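Local coordinates for putative gamma-hydroxymuconic semialdehyde dehydrogenase (Pseudomonas, PDB 4GO3), which probably oxidises an aldehyde, perhaps gamma-hydroxymuconic semialdehyde, to the acid with nicotinamide adenine dinucleotide (NAD+) as cofactor, at residues P125-A128 against G129-N132; W474-V477 against D478-A482. The protein carries 2 engineered substitutions. All coordinates share one frame; numbering follows the deposited sequence.

Contact 1: residues P125-A128 against G129-N132; sequences PVDA and GFLN
Gly129 follows Ala128 as the third residue of a type II beta turn running from Asp127 to Phe130. Its backbone sits at a positive phi of 91°, a conformation that glycine, with no CB, takes up readily, and this lets the chain reverse. Phe130 completes the turn with its N donating to Asp127 O; the bond is weak, at 3.4 Å and with 143° at the hydrogen. The ring of Phe130 is turned back beside the turn it has just left, presenting its CD1 edge to it: CG stands anti to its own carbonyl carbon, beside the backbone N (chi1 -69°). CD1 thereby comes 3.7 Å from Asp127 CB, while Asp127 O lies at the ring edge, near its plane and 3.5 Å from CD1. On the strand side, the CB of Phe130 meets CG2 of Val126 at 3.8 Å, and the same methyl rests 3.7 Å from Phe130 O. Further along, Asn132 closes the contact with its aliphatic part, its CB lying 3.7 Å from both Val126 CG1 and Val126 CG2. The two side chains meet at about a right angle. Beyond these residues, Trp474 also packs on Val126 and Asn132, and the second subunit adds its Ser442 against Val126 and its Arg440 against Phe130. Asn132 pairs through its backbone with Ile124, which makes the whole a beta hairpin between strands 122-124 and 130-145. With the second subunit so close, this is consistent with the tip of the oligomerisation arm of the aldehyde dehydrogenase fold.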
ATOM      1  N   PRO A 125      -9.711  14.258 -16.571  1.00 33.60           N
ATOM      2  CA  PRO A 125     -10.617  14.557 -17.661  1.00 31.68           C
ATOM      3  C   PRO A 125     -11.832  13.695 -17.553  1.00 33.70           C
ATOM      4  O   PRO A 125     -11.784  12.548 -17.845  1.00 35.08           O
ATOM      5  CB  PRO A 125      -9.818  14.183 -18.895  1.00 26.68           C
ATOM      6  CG  PRO A 125      -8.549  13.910 -18.481  1.00 29.51           C
ATOM      7  CD  PRO A 125      -8.516  13.590 -17.083  1.00 26.91           C
ATOM      8  N   VAL A 126     -12.930  14.283 -17.139  1.00 40.05           N
ATOM      9  CA  VAL A 126     -14.171  13.590 -16.941  1.00 30.58           C
ATOM     10  C   VAL A 126     -15.226  14.089 -17.925  1.00 33.28           C
ATOM     11  O   VAL A 126     -14.923  14.840 -18.813  1.00 33.24           O
ATOM     12  CB  VAL A 126     -14.626  13.768 -15.514  1.00 26.89           C
ATOM     13  CG1 VAL A 126     -13.780  12.987 -14.637  1.00 38.27           C
ATOM     14  CG2 VAL A 126     -14.576  15.172 -15.109  1.00 25.83           C
ATOM     15  N   ASP A 127     -16.466  13.635 -17.800  1.00 31.97           N
ATOM     16  CA  ASP A 127     -17.449  14.022 -18.794  1.00 34.50           C
ATOM     17  C   ASP A 127     -17.660  15.508 -18.780  1.00 32.90           C
ATOM     18  O   ASP A 127     -17.271  16.175 -17.857  1.00 39.94           O
ATOM     19  CB  ASP A 127     -18.768  13.307 -18.608  1.00 50.74           C
ATOM     20  CG  ASP A 127     -18.602  11.950 -18.034  1.00 66.66           C
ATOM     21  OD1 ASP A 127     -19.381  11.055 -18.390  1.00 60.30           O
ATOM     22  OD2 ASP A 127     -17.689  11.777 -17.217  1.00 55.04           O
ATOM     23  N   ALA A 128     -18.272  16.029 -19.821  1.00 30.98           N
ATOM     24  CA  ALA A 128     -18.491  17.452 -19.901  1.00 35.74           C
ATOM     25  C   ALA A 128     -19.437  17.908 -18.815  1.00 29.82           C
ATOM     26  O   ALA A 128     -20.388  17.222 -18.484  1.00 24.12           O
ATOM     27  CB  ALA A 128     -19.035  17.814 -21.252  1.00 33.93           C
ATOM     28  N   GLY A 129     -19.167  19.085 -18.279  1.00 34.21           N
ATOM     29  CA  GLY A 129     -20.011  19.671 -17.269  1.00 43.96           C
ATOM     30  C   GLY A 129     -19.606  19.309 -15.870  1.00 38.63           C
ATOM     31  O   GLY A 129     -20.223  19.733 -14.917  1.00 43.96           O
ATOM     32  N   PHE A 130     -18.561  18.513 -15.760  1.00 24.16           N
ATOM     33  CA  PHE A 130     -18.085  18.057 -14.473  1.00 31.29           C
ATOM     34  C   PHE A 130     -16.709  18.595 -14.251  1.00 31.14           C
ATOM     35  O   PHE A 130     -15.927  18.656 -15.176  1.00 34.26           O
ATOM     36  CB  PHE A 130     -18.018  16.537 -14.436  1.00 27.93           C
ATOM     37  CG  PHE A 130     -19.354  15.868 -14.457  1.00 30.86           C
ATOM     38  CD1 PHE A 130     -19.808  15.246 -15.581  1.00 30.02           C
ATOM     39  CD2 PHE A 130     -20.150  15.868 -13.347  1.00 36.19           C
ATOM     40  CE1 PHE A 130     -21.010  14.647 -15.595  1.00 36.29           C
ATOM     41  CE2 PHE A 130     -21.354  15.269 -13.369  1.00 36.33           C
ATOM     42  CZ  PHE A 130     -21.783  14.661 -14.493  1.00 44.45           C
ATOM     43  N   LEU A 131     -16.410  18.969 -13.020  1.00 31.13           N
ATOM     44  CA  LEU A 131     -15.051  19.259 -12.631  1.00 28.15           C
ATOM     45  C   LEU A 131     -14.651  18.197 -11.640  1.00 26.39           C
ATOM     46  O   LEU A 131     -15.273  18.035 -10.618  1.00 23.47           O
ATOM     47  CB  LEU A 131     -14.930  20.644 -12.013  1.00 26.03           C
ATOM     48  CG  LEU A 131     -13.758  20.835 -11.064  1.00 32.54           C
ATOM     49  CD1 LEU A 131     -12.460  20.992 -11.814  1.00 39.44           C
ATOM     50  CD2 LEU A 131     -14.012  22.006 -10.179  1.00 36.41           C
ATOM     51  N   ASN A 132     -13.612  17.455 -11.977  1.00 35.59           N
ATOM     52  CA  ASN A 132     -13.059  16.477 -11.078  1.00 30.47           C
ATOM     53  C   ASN A 132     -11.644  16.826 -10.708  1.00 32.32           C
ATOM     54  O   ASN A 132     -10.744  16.654 -11.484  1.00 34.63           O
ATOM     55  CB  ASN A 132     -13.110  15.085 -11.690  1.00 31.41           C
ATOM     56  CG  ASN A 132     -12.769  14.003 -10.701  1.00 34.66           C
ATOM     57  OD1 ASN A 132     -12.975  14.153  -9.513  1.00 30.52           O
ATOM     58  ND2 ASN A 132     -12.251  12.903 -11.193  1.00 29.81           N
TER

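Contact 2: residues W474-V477 against D478-A482; sequences WVNV and DAKIA
Asn476 and Asp478 flank Val477 where the last strand gives way to the C-terminal tail, Asn476 OD1 lying 4.0 Å from Asp478 N. Asp478, with CG anti to its own N (chi1 -153°), sends its carboxylate away from the strand, while Asn476 extends its amide towards the tail. The placing of Val477 CG2 against Asp478 is doubtful, for it falls too close to the backbone there. Asn476 OD1 also stands 3.4 Å from Ala479 O, two acceptors side by side that cannot bond to each other. At the other end of the amide, Asn476 ND2 meets the bent chain of Lys480, which crosses it at about a right angle, with Lys480 CE the nearest atom at 3.2 Å. Between Asn476 ND2 and Lys480 NZ there are 3.7 Å and no bond; the two nitrogens instead converge on one acceptor, the backbone O of Asn436 of the second subunit, and both donate to it. Cutting Asn476 back to an alanine is likely to leave that carbonyl with Lys480 alone of this pair of donors and to open a gap beside the lysine chain. Just before the bend, Trp474 and Val475 pair in parallel with a strand of the second subunit, and Val475 packs on its Ile435. The arrangement is thus the exit from an intersubunit beta sheet, as in other aldehyde dehydrogenases, where the arm extends the partner's catalytic-domain sheet.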
ATOM      1  N   TRP A 474     -15.815  15.825  -6.960  1.00 26.28           N
ATOM      2  CA  TRP A 474     -16.541  15.988  -8.208  1.00 25.95           C
ATOM      3  C   TRP A 474     -17.473  17.150  -8.047  1.00 28.14           C
ATOM      4  O   TRP A 474     -18.259  17.182  -7.133  1.00 34.66           O
ATOM      5  CB  TRP A 474     -17.390  14.765  -8.504  1.00 31.88           C
ATOM      6  CG  TRP A 474     -16.709  13.604  -9.122  1.00 37.37           C
ATOM      7  CD1 TRP A 474     -16.016  12.635  -8.486  1.00 31.83           C
ATOM      8  CD2 TRP A 474     -16.700  13.261 -10.500  1.00 32.49           C
ATOM      9  NE1 TRP A 474     -15.554  11.717  -9.381  1.00 29.67           N
ATOM     10  CE2 TRP A 474     -15.962  12.084 -10.631  1.00 29.67           C
ATOM     11  CE3 TRP A 474     -17.235  13.843 -11.636  1.00 30.22           C
ATOM     12  CZ2 TRP A 474     -15.748  11.478 -11.848  1.00 28.15           C
ATOM     13  CZ3 TRP A 474     -17.017  13.247 -12.834  1.00 36.09           C
ATOM     14  CH2 TRP A 474     -16.283  12.075 -12.938  1.00 30.60           C
ATOM     15  N   VAL A 475     -17.392  18.113  -8.940  1.00 24.90           N
ATOM     16  CA  VAL A 475     -18.287  19.246  -8.895  1.00 26.78           C
ATOM     17  C   VAL A 475     -19.132  19.248 -10.137  1.00 30.23           C
ATOM     18  O   VAL A 475     -18.634  19.400 -11.227  1.00 39.69           O
ATOM     19  CB  VAL A 475     -17.520  20.563  -8.838  1.00 31.26           C
ATOM     20  CG1 VAL A 475     -18.247  21.610  -9.596  1.00 34.71           C
ATOM     21  CG2 VAL A 475     -17.280  20.999  -7.411  1.00 29.46           C
ATOM     22  N   ASN A 476     -20.441  19.165  -9.990  1.00 34.63           N
ATOM     23  CA  ASN A 476     -21.310  19.356 -11.137  1.00 40.44           C
ATOM     24  C   ASN A 476     -21.463  20.830 -11.444  1.00 43.62           C
ATOM     25  O   ASN A 476     -22.023  21.579 -10.658  1.00 49.65           O
ATOM     26  CB  ASN A 476     -22.676  18.763 -10.862  1.00 41.66           C
ATOM     27  CG  ASN A 476     -23.525  18.664 -12.095  1.00 47.05           C
ATOM     28  OD1 ASN A 476     -23.409  19.456 -12.994  1.00 35.37           O
ATOM     29  ND2 ASN A 476     -24.390  17.681 -12.130  1.00 50.62           N
ATOM     30  N   VAL A 477     -20.982  21.284 -12.585  1.00 16.73           N
ATOM     31  CA  VAL A 477     -21.141  22.692 -12.867  1.00 23.03           C
ATOM     32  C   VAL A 477     -22.123  22.973 -13.975  1.00 20.64           C
ATOM     33  O   VAL A 477     -23.080  23.692 -13.784  1.00 34.02           O
ATOM     34  CB  VAL A 477     -19.811  23.375 -13.187  1.00 23.62           C
ATOM     35  CG1 VAL A 477     -18.679  22.552 -12.729  1.00 13.59           C
ATOM     36  CG2 VAL A 477     -19.701  23.641 -14.624  1.00 21.71           C
ATOM     37  N   ASP A 478     -21.868  22.413 -15.142  1.00 69.32           N
ATOM     38  CA  ASP A 478     -22.499  22.878 -16.362  1.00 68.89           C
ATOM     39  C   ASP A 478     -23.207  21.852 -17.193  1.00 70.73           C
ATOM     40  O   ASP A 478     -23.822  22.197 -18.183  1.00 73.93           O
ATOM     41  CB  ASP A 478     -21.466  23.534 -17.250  1.00 33.87           C
ATOM     42  CG  ASP A 478     -22.066  24.558 -18.145  1.00 71.07           C
ATOM     43  OD1 ASP A 478     -23.255  24.405 -18.467  1.00 85.09           O
ATOM     44  OD2 ASP A 478     -21.359  25.526 -18.512  1.00 95.99           O
ATOM     45  N   ALA A 479     -23.116  20.588 -16.834  1.00 47.16           N
ATOM     46  CA  ALA A 479     -23.769  19.595 -17.653  1.00 43.81           C
ATOM     47  C   ALA A 479     -24.450  18.593 -16.784  1.00 76.86           C
ATOM     48  O   ALA A 479     -23.821  17.923 -15.982  1.00 90.17           O
ATOM     49  CB  ALA A 479     -22.794  18.929 -18.558  1.00 37.51           C
ATOM     50  N   LYS A 480     -25.759  18.524 -16.957  1.00 86.83           N
ATOM     51  CA  LYS A 480     -26.600  17.686 -16.145  1.00 98.12           C
ATOM     52  C   LYS A 480     -27.154  16.541 -16.973  1.00110.88           C
ATOM     53  O   LYS A 480     -27.030  16.515 -18.196  1.00 88.53           O
ATOM     54  CB  LYS A 480     -27.716  18.509 -15.514  1.00 49.83           C
ATOM     55  CG  LYS A 480     -27.361  19.033 -14.142  1.00 49.69           C
ATOM     56  CD  LYS A 480     -28.299  18.478 -13.089  1.00 49.90           C
ATOM     57  CE  LYS A 480     -27.565  17.876 -11.921  1.00 49.14           C
ATOM     58  NZ  LYS A 480     -27.672  18.735 -10.730  1.00 49.48           N
ATOM     59  N   ILE A 481     -27.742  15.577 -16.282  1.00 82.60           N
ATOM     60  CA  ILE A 481     -28.148  14.355 -16.913  1.00 76.92           C
ATOM     61  C   ILE A 481     -29.530  14.030 -16.449  1.00 70.64           C
ATOM     62  O   ILE A 481     -30.057  14.685 -15.559  1.00 74.27           O
ATOM     63  CB  ILE A 481     -27.208  13.229 -16.545  1.00 79.83           C
ATOM     64  CG1 ILE A 481     -27.869  11.879 -16.844  1.00 54.29           C
ATOM     65  CG2 ILE A 481     -26.725  13.416 -15.093  1.00 64.85           C
ATOM     66  CD1 ILE A 481     -27.466  11.270 -18.176  1.00 62.41           C
ATOM     67  N   ALA A 482     -30.125  13.027 -17.071  1.00 67.71           N
ATOM     68  CA  ALA A 482     -31.534  12.767 -16.907  1.00 61.30           C
ATOM     69  C   ALA A 482     -31.763  11.841 -15.761  1.00 46.95           C
ATOM     70  O   ALA A 482     -30.967  10.965 -15.491  1.00 42.03           O
ATOM     71  CB  ALA A 482     -32.113  12.195 -18.167  1.00 46.03           C
TER

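Following the chain, strand 122-124 leads into contact 1, where the hairpin loop closes and strand 130-145 sets off. The catalytic and cofactor-binding parts of the fold come next, before strand 468-476 returns to the arm and ends in contact 2. The two contacts therefore come in series, neither nesting nor crossing, with centres about 8 Å apart. They are joined by antiparallel pairing of strands 130-145 and 468-476: Leu131 O lies 2.7 Å from Val475 N, and Gly129 O lies 2.9 Å from Val477 N, both probable hydrogen bonds. Ala479 also packs against the turn at Gly129. Both contacts touch the second subunit.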